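Local coordinates for protein CT_858 (Chlamydia trachomatis, PDB 3DPM) that probably cleaves proteins as a serine-type endopeptidase, combining a PDZ-like domain with a peptidase domain of family S41, at residues A[107-112]-A[178-183]; A[82-87]-A[184-189]; A[19-24]-A[367-372]. One frame throughout, in Å; residues are numbered along the deposited sequence.

Interaction 1: residues A[107-112]-A[178-183]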
loop_
_atom_site.group_PDB
_atom_site.type_symbol
_atom_site.label_atom_id
_atom_site.label_comp_id
_atom_site.label_asym_id
_atom_site.label_seq_id
_atom_site.Cartn_x
_atom_site.Cartn_y
_atom_site.Cartn_z
ATOM N N SER A 107 -20.607 -22.633 31.144
ATOM C CA SER A 107 -21.069 -22.171 32.453
ATOM C C SER A 107 -20.008 -22.392 33.529
ATOM O O SER A 107 -20.168 -23.241 34.408
ATOM C CB SER A 107 -22.361 -22.901 32.848
ATOM O OG SER A 107 -23.412 -22.624 31.939
ATOM N N SER A 108 -18.926 -21.628 33.456
ATOM C CA SER A 108 -17.848 -21.748 34.426
ATOM C C SER A 108 -18.285 -21.128 35.751
ATOM O O SER A 108 -19.441 -20.724 35.901
ATOM C CB SER A 108 -16.595 -21.043 33.902
ATOM O OG SER A 108 -15.494 -21.241 34.777
ATOM N N GLU A 109 -17.369 -21.066 36.714
ATOM C CA GLU A 109 -17.688 -20.478 38.005
ATOM C C GLU A 109 -18.145 -19.030 37.848
ATOM O O GLU A 109 -18.868 -18.514 38.690
ATOM C CB GLU A 109 -16.476 -20.513 38.944
ATOM C CG GLU A 109 -16.426 -21.700 39.898
ATOM C CD GLU A 109 -15.815 -21.339 41.251
ATOM O OE1 GLU A 109 -16.468 -20.605 42.027
ATOM O OE2 GLU A 109 -14.680 -21.783 41.537
ATOM N N ILE A 110 -17.724 -18.373 36.773
ATOM C CA ILE A 110 -18.100 -16.981 36.548
ATOM C C ILE A 110 -19.429 -16.829 35.815
ATOM O O ILE A 110 -19.689 -17.504 34.823
ATOM C CB ILE A 110 -17.011 -16.211 35.746
ATOM C CG1 ILE A 110 -15.749 -16.012 36.588
ATOM C CG2 ILE A 110 -17.524 -14.828 35.364
ATOM C CD1 ILE A 110 -15.039 -17.273 36.953
ATOM N N ARG A 111 -20.269 -15.934 36.319
ATOM C CA ARG A 111 -21.564 -15.662 35.708
ATOM C C ARG A 111 -21.656 -14.173 35.424
ATOM O O ARG A 111 -20.925 -13.372 36.004
ATOM C CB ARG A 111 -22.715 -16.022 36.647
ATOM C CG ARG A 111 -22.627 -17.359 37.329
ATOM C CD ARG A 111 -23.652 -17.369 38.447
ATOM N NE ARG A 111 -23.192 -18.073 39.642
ATOM C CZ ARG A 111 -23.463 -17.679 40.884
ATOM N NH1 ARG A 111 -24.187 -16.580 41.088
ATOM N NH2 ARG A 111 -23.028 -18.387 41.920
ATOM N N VAL A 112 -22.571 -13.812 34.531
ATOM C CA VAL A 112 -22.794 -12.423 34.192
ATOM C C VAL A 112 -23.325 -11.782 35.463
ATOM O O VAL A 112 -24.137 -12.378 36.168
ATOM C CB VAL A 112 -23.856 -12.288 33.078
ATOM C CG1 VAL A 112 -24.300 -10.847 32.963
ATOM C CG2 VAL A 112 -23.285 -12.771 31.744
ATOM N N ARG A 178 -15.240 -15.769 45.565
ATOM C CA ARG A 178 -14.493 -16.959 45.138
ATOM C C ARG A 178 -13.257 -16.627 44.288
ATOM O O ARG A 178 -13.231 -15.638 43.555
ATOM C CB ARG A 178 -15.394 -17.895 44.315
ATOM C CG ARG A 178 -16.664 -18.400 45.010
ATOM C CD ARG A 178 -16.361 -19.237 46.259
ATOM N NE ARG A 178 -17.575 -19.782 46.872
ATOM C CZ ARG A 178 -17.689 -20.110 48.160
ATOM N NH1 ARG A 178 -16.662 -19.949 48.990
ATOM N NH2 ARG A 178 -18.837 -20.600 48.623
ATOM N N GLU A 179 -12.233 -17.466 44.398
ATOM C CA GLU A 179 -11.012 -17.323 43.614
ATOM C C GLU A 179 -11.144 -18.368 42.522
ATOM O O GLU A 179 -11.240 -19.563 42.810
ATOM C CB GLU A 179 -9.777 -17.622 44.457
ATOM C CG GLU A 179 -9.270 -16.433 45.256
ATOM C CD GLU A 179 -8.147 -16.802 46.223
ATOM O OE1 GLU A 179 -7.168 -17.463 45.792
ATOM O OE2 GLU A 179 -8.243 -16.425 47.417
ATOM N N VAL A 180 -11.161 -17.927 41.270
ATOM C CA VAL A 180 -11.318 -18.862 40.167
ATOM C C VAL A 180 -10.051 -19.038 39.365
ATOM O O VAL A 180 -9.521 -18.082 38.829
ATOM C CB VAL A 180 -12.452 -18.407 39.227
ATOM C CG1 VAL A 180 -12.606 -19.389 38.075
ATOM C CG2 VAL A 180 -13.752 -18.305 40.006
ATOM N N ARG A 181 -9.555 -20.264 39.289
ATOM C CA ARG A 181 -8.348 -20.513 38.517
ATOM C C ARG A 181 -8.757 -20.675 37.055
ATOM O O ARG A 181 -9.695 -21.395 36.747
ATOM C CB ARG A 181 -7.631 -21.777 39.012
ATOM C CG ARG A 181 -6.287 -21.515 39.698
ATOM C CD ARG A 181 -6.464 -20.901 41.079
ATOM N NE ARG A 181 -5.216 -20.351 41.612
ATOM C CZ ARG A 181 -5.098 -19.789 42.814
ATOM N NH1 ARG A 181 -6.152 -19.706 43.617
ATOM N NH2 ARG A 181 -3.934 -19.292 43.207
ATOM N N VAL A 182 -8.083 -19.962 36.160
ATOM C CA VAL A 182 -8.383 -20.051 34.734
ATOM C C VAL A 182 -7.084 -20.221 33.968
ATOM O O VAL A 182 -5.999 -20.115 34.541
ATOM C CB VAL A 182 -9.109 -18.788 34.205
ATOM C CG1 VAL A 182 -10.444 -18.622 34.909
ATOM C CG2 VAL A 182 -8.250 -17.568 34.414
ATOM N N LYS A 183 -7.193 -20.475 32.672
ATOM C CA LYS A 183 -6.010 -20.677 31.852
ATOM C C LYS A 183 -6.056 -19.807 30.613
ATOM O O LYS A 183 -7.088 -19.699 29.958
ATOM C CB LYS A 183 -5.904 -22.143 31.442
ATOM C CG LYS A 183 -4.510 -22.557 31.021
ATOM C CD LYS A 183 -4.423 -24.059 30.913
ATOM C CE LYS A 183 -2.981 -24.539 30.926
ATOM N NZ LYS A 183 -2.925 -26.024 30.969
#

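Interaction 2: residues A[82-87]-A[184-189]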
loop_
_atom_site.group_PDB
_atom_site.type_symbol
_atom_site.label_atom_id
_atom_site.label_comp_id
_atom_site.label_asym_id
_atom_site.label_seq_id
_atom_site.Cartn_x
_atom_site.Cartn_y
_atom_site.Cartn_z
ATOM N N GLU A 82 2.602 -14.169 18.793
ATOM C CA GLU A 82 2.324 -14.588 20.158
ATOM C C GLU A 82 1.119 -13.794 20.673
ATOM O O GLU A 82 0.970 -12.602 20.377
ATOM C CB GLU A 82 3.547 -14.333 21.045
ATOM C CG GLU A 82 3.322 -14.626 22.517
ATOM C CD GLU A 82 4.605 -14.558 23.344
ATOM O OE1 GLU A 82 5.390 -13.603 23.166
ATOM O OE2 GLU A 82 4.826 -15.454 24.181
ATOM N N SER A 83 0.252 -14.460 21.425
ATOM C CA SER A 83 -0.921 -13.797 21.985
ATOM C C SER A 83 -1.618 -14.673 23.022
ATOM O O SER A 83 -1.498 -15.902 23.009
ATOM C CB SER A 83 -1.913 -13.421 20.877
ATOM O OG SER A 83 -2.692 -14.539 20.481
ATOM N N ALA A 84 -2.339 -14.022 23.923
ATOM C CA ALA A 84 -3.074 -14.700 24.982
ATOM C C ALA A 84 -4.441 -14.044 25.085
ATOM O O ALA A 84 -4.586 -12.841 24.885
ATOM C CB ALA A 84 -2.326 -14.587 26.309
ATOM N N TYR A 85 -5.435 -14.839 25.438
ATOM C CA TYR A 85 -6.796 -14.354 25.517
ATOM C C TYR A 85 -7.584 -15.103 26.592
ATOM O O TYR A 85 -7.308 -16.267 26.872
ATOM C CB TYR A 85 -7.425 -14.559 24.129
ATOM C CG TYR A 85 -8.914 -14.355 24.031
ATOM C CD1 TYR A 85 -9.468 -13.072 24.000
ATOM C CD2 TYR A 85 -9.781 -15.452 23.963
ATOM C CE1 TYR A 85 -10.855 -12.884 23.904
ATOM C CE2 TYR A 85 -11.163 -15.278 23.871
ATOM C CZ TYR A 85 -11.694 -13.994 23.841
ATOM O OH TYR A 85 -13.059 -13.821 23.753
ATOM N N LEU A 86 -8.529 -14.406 27.220
ATOM C CA LEU A 86 -9.425 -14.991 28.222
ATOM C C LEU A 86 -10.834 -14.607 27.756
ATOM O O LEU A 86 -11.116 -13.442 27.482
ATOM C CB LEU A 86 -9.132 -14.457 29.626
ATOM C CG LEU A 86 -7.951 -15.153 30.311
ATOM C CD1 LEU A 86 -7.680 -14.530 31.661
ATOM C CD2 LEU A 86 -8.261 -16.627 30.463
ATOM N N PRO A 87 -11.730 -15.597 27.639
ATOM C CA PRO A 87 -13.121 -15.440 27.191
ATOM C C PRO A 87 -14.083 -14.649 28.079
ATOM O O PRO A 87 -15.155 -15.141 28.415
ATOM C CB PRO A 87 -13.572 -16.882 27.015
ATOM C CG PRO A 87 -12.863 -17.565 28.157
ATOM C CD PRO A 87 -11.471 -16.990 28.058
ATOM N N TRP A 184 -4.937 -19.172 30.297
ATOM C CA TRP A 184 -4.890 -18.322 29.121
ATOM C C TRP A 184 -4.929 -19.130 27.830
ATOM O O TRP A 184 -4.217 -20.127 27.694
ATOM C CB TRP A 184 -3.608 -17.480 29.106
ATOM C CG TRP A 184 -3.563 -16.355 30.071
ATOM C CD1 TRP A 184 -2.974 -16.347 31.304
ATOM C CD2 TRP A 184 -4.101 -15.042 29.872
ATOM N NE1 TRP A 184 -3.107 -15.107 31.886
ATOM C CE2 TRP A 184 -3.798 -14.286 31.030
ATOM C CE3 TRP A 184 -4.808 -14.427 28.827
ATOM C CZ2 TRP A 184 -4.179 -12.946 31.171
ATOM C CZ3 TRP A 184 -5.185 -13.097 28.968
ATOM C CH2 TRP A 184 -4.870 -12.371 30.133
ATOM N N ARG A 185 -5.776 -18.714 26.894
ATOM C CA ARG A 185 -5.819 -19.362 25.585
ATOM C C ARG A 185 -4.551 -18.737 25.025
ATOM O O ARG A 185 -4.533 -17.560 24.689
ATOM C CB ARG A 185 -7.041 -18.906 24.774
ATOM C CG ARG A 185 -8.388 -19.529 25.189
ATOM C CD ARG A 185 -8.687 -19.345 26.677
ATOM N NE ARG A 185 -9.993 -19.877 27.072
ATOM C CZ ARG A 185 -10.226 -20.476 28.239
ATOM N NH1 ARG A 185 -9.239 -20.624 29.116
ATOM N NH2 ARG A 185 -11.444 -20.918 28.538
ATOM N N TYR A 186 -3.488 -19.523 24.946
ATOM C CA TYR A 186 -2.189 -19.026 24.507
ATOM C C TYR A 186 -1.673 -19.484 23.147
ATOM O O TYR A 186 -1.649 -20.673 22.847
ATOM C CB TYR A 186 -1.167 -19.395 25.585
ATOM C CG TYR A 186 0.265 -18.992 25.320
ATOM C CD1 TYR A 186 0.657 -17.656 25.386
ATOM C CD2 TYR A 186 1.243 -19.957 25.057
ATOM C CE1 TYR A 186 1.983 -17.289 25.208
ATOM C CE2 TYR A 186 2.574 -19.598 24.878
ATOM C CZ TYR A 186 2.933 -18.267 24.957
ATOM O OH TYR A 186 4.247 -17.914 24.808
ATOM N N VAL A 187 -1.259 -18.527 22.323
ATOM C CA VAL A 187 -0.673 -18.851 21.029
ATOM C C VAL A 187 0.805 -18.487 21.161
ATOM O O VAL A 187 1.150 -17.314 21.301
ATOM C CB VAL A 187 -1.262 -18.019 19.871
ATOM C CG1 VAL A 187 -0.544 -18.384 18.575
ATOM C CG2 VAL A 187 -2.762 -18.262 19.745
ATOM N N PRO A 188 1.697 -19.490 21.127
ATOM C CA PRO A 188 3.133 -19.229 21.249
ATOM C C PRO A 188 3.708 -18.451 20.067
ATOM O O PRO A 188 3.084 -18.344 19.003
ATOM C CB PRO A 188 3.721 -20.628 21.376
ATOM C CG PRO A 188 2.817 -21.436 20.529
ATOM C CD PRO A 188 1.445 -20.923 20.880
ATOM N N GLU A 189 4.899 -17.899 20.256
ATOM C CA GLU A 189 5.519 -17.126 19.195
ATOM C C GLU A 189 6.049 -18.039 18.101
ATOM O O GLU A 189 6.570 -19.111 18.379
ATOM C CB GLU A 189 6.643 -16.253 19.751
ATOM C CG GLU A 189 7.105 -15.184 18.759
ATOM C CD GLU A 189 5.936 -14.410 18.136
ATOM O OE1 GLU A 189 5.309 -13.597 18.842
ATOM O OE2 GLU A 189 5.638 -14.623 16.940
HETATM O O HOH W 1 6.862 -12.442 21.202
HETATM O O HOH W 2 -4.437 -16.349 21.959
#

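Interaction 3: residues A[19-24]-A[367-372]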
loop_
_atom_site.group_PDB
_atom_site.type_symbol
_atom_site.label_atom_id
_atom_site.label_comp_id
_atom_site.label_asym_id
_atom_site.label_seq_id
_atom_site.Cartn_x
_atom_site.Cartn_y
_atom_site.Cartn_z
ATOM N N GLN A 19 9.229 14.094 14.132
ATOM C CA GLN A 19 9.726 15.452 13.911
ATOM C C GLN A 19 9.390 15.931 12.509
ATOM O O GLN A 19 9.611 17.096 12.185
ATOM C CB GLN A 19 11.249 15.500 14.084
ATOM C CG GLN A 19 11.733 14.923 15.393
ATOM C CD GLN A 19 12.442 15.944 16.253
ATOM O OE1 GLN A 19 13.646 16.146 16.129
ATOM N NE2 GLN A 19 11.690 16.608 17.127
ATOM N N VAL A 20 8.849 15.035 11.689
ATOM C CA VAL A 20 8.521 15.354 10.301
ATOM C C VAL A 20 7.043 15.368 9.899
ATOM O O VAL A 20 6.600 16.285 9.202
ATOM C CB VAL A 20 9.243 14.377 9.338
ATOM C CG1 VAL A 20 8.872 14.692 7.886
ATOM C CG2 VAL A 20 10.739 14.469 9.532
ATOM N N LYS A 21 6.283 14.357 10.316
ATOM C CA LYS A 21 4.875 14.270 9.921
ATOM C C LYS A 21 3.858 14.058 11.042
ATOM O O LYS A 21 2.740 13.593 10.798
ATOM C CB LYS A 21 4.715 13.159 8.883
ATOM C CG LYS A 21 4.574 13.630 7.444
ATOM C CD LYS A 21 3.130 13.975 7.114
ATOM C CE LYS A 21 2.969 14.313 5.636
ATOM N NZ LYS A 21 3.348 13.177 4.739
ATOM N N TYR A 22 4.227 14.406 12.266
ATOM C CA TYR A 22 3.313 14.242 13.379
ATOM C C TYR A 22 2.700 15.595 13.730
ATOM O O TYR A 22 3.280 16.379 14.478
ATOM C CB TYR A 22 4.054 13.654 14.575
ATOM C CG TYR A 22 3.110 13.232 15.660
ATOM C CD1 TYR A 22 2.132 12.262 15.414
ATOM C CD2 TYR A 22 3.128 13.851 16.899
ATOM C CE1 TYR A 22 1.193 11.934 16.377
ATOM C CE2 TYR A 22 2.195 13.530 17.864
ATOM C CZ TYR A 22 1.227 12.574 17.595
ATOM O OH TYR A 22 0.272 12.286 18.539
ATOM N N ALA A 23 1.518 15.857 13.180
ATOM C CA ALA A 23 0.813 17.127 13.370
ATOM C C ALA A 23 0.508 17.561 14.807
ATOM O O ALA A 23 0.575 18.749 15.136
ATOM C CB ALA A 23 -0.483 17.123 12.552
ATOM N N PRO A 24 0.150 16.618 15.679
ATOM C CA PRO A 24 -0.120 17.148 17.014
ATOM C C PRO A 24 1.078 17.260 17.965
ATOM O O PRO A 24 0.887 17.365 19.169
ATOM C CB PRO A 24 -1.219 16.220 17.533
ATOM C CG PRO A 24 -0.899 14.923 16.889
ATOM C CD PRO A 24 -0.437 15.277 15.497
ATOM N N ARG A 367 -5.719 21.418 10.917
ATOM C CA ARG A 367 -4.418 22.095 10.789
ATOM C C ARG A 367 -3.534 20.930 10.326
ATOM O O ARG A 367 -3.356 19.952 11.054
ATOM C CB ARG A 367 -3.883 22.598 12.140
ATOM C CG ARG A 367 -4.781 23.537 12.965
ATOM C CD ARG A 367 -4.665 25.004 12.569
ATOM N NE ARG A 367 -3.293 25.520 12.571
ATOM C CZ ARG A 367 -2.621 25.932 13.647
ATOM N NH1 ARG A 367 -3.178 25.896 14.850
ATOM N NH2 ARG A 367 -1.387 26.411 13.511
ATOM N N MET A 368 -2.983 21.024 9.129
ATOM C CA MET A 368 -2.180 19.931 8.595
ATOM C C MET A 368 -0.690 20.193 8.512
ATOM O O MET A 368 -0.252 21.349 8.465
ATOM C CB MET A 368 -2.666 19.592 7.187
ATOM C CG MET A 368 -4.116 19.156 7.110
ATOM S SD MET A 368 -4.790 19.417 5.468
ATOM C CE MET A 368 -3.970 18.102 4.520
ATOM N N ILE A 369 0.083 19.107 8.520
ATOM C CA ILE A 369 1.526 19.196 8.341
ATOM C C ILE A 369 1.678 18.832 6.869
ATOM O O ILE A 369 1.189 17.790 6.434
ATOM C CB ILE A 369 2.305 18.173 9.188
ATOM C CG1 ILE A 369 2.413 18.644 10.637
ATOM C CG2 ILE A 369 3.733 18.065 8.657
ATOM C CD1 ILE A 369 1.202 19.420 11.142
ATOM N N LEU A 370 2.349 19.678 6.098
ATOM C CA LEU A 370 2.486 19.408 4.676
ATOM C C LEU A 370 3.878 19.053 4.162
ATOM O O LEU A 370 4.876 19.598 4.622
ATOM C CB LEU A 370 1.950 20.612 3.883
ATOM C CG LEU A 370 0.532 21.103 4.234
ATOM C CD1 LEU A 370 0.238 22.376 3.475
ATOM C CD2 LEU A 370 -0.499 20.048 3.893
ATOM N N THR A 371 3.917 18.121 3.204
ATOM C CA THR A 371 5.138 17.678 2.515
ATOM C C THR A 371 4.663 17.664 1.058
ATOM O O THR A 371 3.462 17.771 0.811
ATOM C CB THR A 371 5.584 16.240 2.939
ATOM O OG1 THR A 371 4.586 15.283 2.549
ATOM C CG2 THR A 371 5.786 16.158 4.452
ATOM N N GLN A 372 5.561 17.538 0.085
ATOM C CA GLN A 372 5.093 17.541 -1.303
ATOM C C GLN A 372 4.158 16.371 -1.635
ATOM O O GLN A 372 3.505 16.363 -2.675
ATOM C CB GLN A 372 6.269 17.625 -2.297
ATOM C CG GLN A 372 7.535 16.952 -1.870
ATOM C CD GLN A 372 8.349 17.765 -0.874
ATOM O OE1 GLN A 372 8.858 18.840 -1.191
ATOM N NE2 GLN A 372 8.488 17.240 0.336
#

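Interaction 1: residues A[107-112]-A[178-183]
Glu-109 and Ile-110, in the loop between strands 98-103 and 115-119, close round the side chain of Val-180 on strand 177-187. The backbones stay well apart, with 6.9 Å between the CA atoms of Glu-109 and Val-180, and side chains fill the gap. Glu-109 can be followed outward. Its CB rests against the CG2 methyl of Val-180 at 3.7 Å. CG draws back a little, and a bend at chi2 (-146°) carries the end of the chain past Val-180, the two side chains sliding by in opposite directions. CD returns to within 3.9 Å of the same CG2 of Val-180, so this methyl touches the glutamate at both its root and its head. Of the carboxylate oxygens, OE2 also lies over Val-180 CG2, while OE1 reaches Arg-178 and meets its aliphatic part, 3.7 Å from CB. The guanidinium of Arg-178 leads elsewhere: its NE stays 5.0 Å from Glu-109 OE1, too far for a salt bridge. The charge of OE1 is answered instead by Arg-172, in the turn between strands 165-171 and 177-187. Ile-110 comes in beside Glu-109. Its CG1 stands beside its own backbone N (chi1 -69°), and Ile-110 CD1 lies 3.4 Å from Val-180 CG1 and 3.5 Å from Val-180 CG2, between the two methyls. Ile-110 also touches Phe-100 and Ile-103, and the backbone of Val-180 bonds to Leu-168 on the neighbouring strand 165-171. The contact thus grades from a buried aliphatic cluster at Ile-110 and Val-180 to charged groups at the surface. In this way the connection between strands 98-103 and 115-119 of the PDZ-like domain packs its apolar side chains on strand 177-187 of that domain's antiparallel sheet.

Interaction 2: residues A[82-87]-A[184-189]
Glu-82, Arg-185 and Trp-184 give up the most surface where these two antiparallel strands meet. Glu-82 and Trp-184 lie at the ends of the pairing, and Arg-185 belongs to its last bridge. The strands bond regularly: Ser-83 with Val-187 and Tyr-85 with Arg-185 are hydrogen-bonded pairs, and Ala-84 with Tyr-186 is the non-hydrogen-bonded pair. The bond from Val-187 N to Ser-83 O measures 2.7 Å, its N-H...O angle nearly straight at 178°. Two direct bonds to the other segment hold Glu-82. Its backbone N donates to Glu-189 OE1 (2.8 Å), which it meets from above the carboxylate plane, and its extended side chain, with CG trans to the backbone N (chi1 175°), offers the anti lone pair of Glu-82 OE2 to Tyr-186 OH at 2.6 Å. A water bridges Glu-82 OE1 and Glu-189 OE1 and probably eases their like charges; Glu-189 OE2 turns back to Ile-81 N and Val-191 N. At the far end the Trp-184 indole reaches across to Ala-84, Tyr-85 and Leu-86, with Tyr-85 N at the ring edge. Leu-86 CD1 sits over one face, 3.7 Å from the centroid of the six-membered ring and only 4° off its normal, a clear CH-pi contact, while Ala-84 CB approaches Trp-184 CE3 obliquely at 3.5 Å. Arg-185 projects to the face that also carries Tyr-85. Its chain bends at chi2, and one face of the guanidinium is met, off its centre, by Pro-87 CD, 3.4 Å from Arg-185 NE; NH1 makes a weak bond to Lys-183 O. On that face a second water joins Ser-83 OG to Arg-185 O. Strand 83-92 also pairs with strands 98-103 and 152-154, so this pairing lies inside the antiparallel sheet on which the PDZ-like fold is built.

Interaction 3: residues A[19-24]-A[367-372]
The backbones of Ala-23 and Ile-369 pass with CA atoms 5.5 Å apart, the chain from residue 20 to 23 running 160° from that of 367 to 371, without bonding backbone to backbone. Ile-369 gives the most surface and fills the bend after helix 2-20. Its CG2 points at the carbonyl of Val-20, 3.4 Å from O, and its CG1 lies 3.5 Å from Ala-23 CA. Beyond this apolar patch, Lys-21 and Thr-371 reach toward each other, tip to tip. Bends at chi2 and chi4 bring Lys-21 CE to 3.6 Å from Thr-371 CG2 and let Lys-21 NZ donate a weak hydrogen bond to Thr-371 OG1 at 3.3 Å. Thr-371 holds OG1 between its backbone N and carbonyl carbon (chi1 64°), at the N-cap of helix 372-384, where it also bonds weakly to Asp-373 N. The main partner of both polar ends is Glu-374, which forms a salt bridge with Lys-21 and a hydrogen bond with Thr-371. Phe-497 adds a cation-pi contact to Lys-21, and Pro-502 and Asn-503 of the second subunit pack on Lys-21 and Thr-371. The buried ammonium therefore probably keeps its charge, compensated by Glu-374 and further stabilised by the cation-pi contact with Phe-497, so that the bond to Thr-371 is the lesser part of its grip.

Overall arrangement
Interactions 1 and 2 both involve the same sheet of the PDZ-like domain and share strand 177-187, where Leu-86 touches Val-182 and the carbonyl of Lys-183; their centres lie 18 Å apart. Both are partly buried, but they differ in chemistry: interaction 1 is side-chain packing of a loop with charged groups at the surface, whereas interaction 2 is backbone pairing with polar ends and two waters. Interaction 3 lies apart, its centre about 38 Å from that of interaction 2 and 49 Å from that of interaction 1. Largely buried, it joins the N-terminal helical region to the peptidase part beside the second subunit, and relies on an aliphatic patch and a compensated lysine.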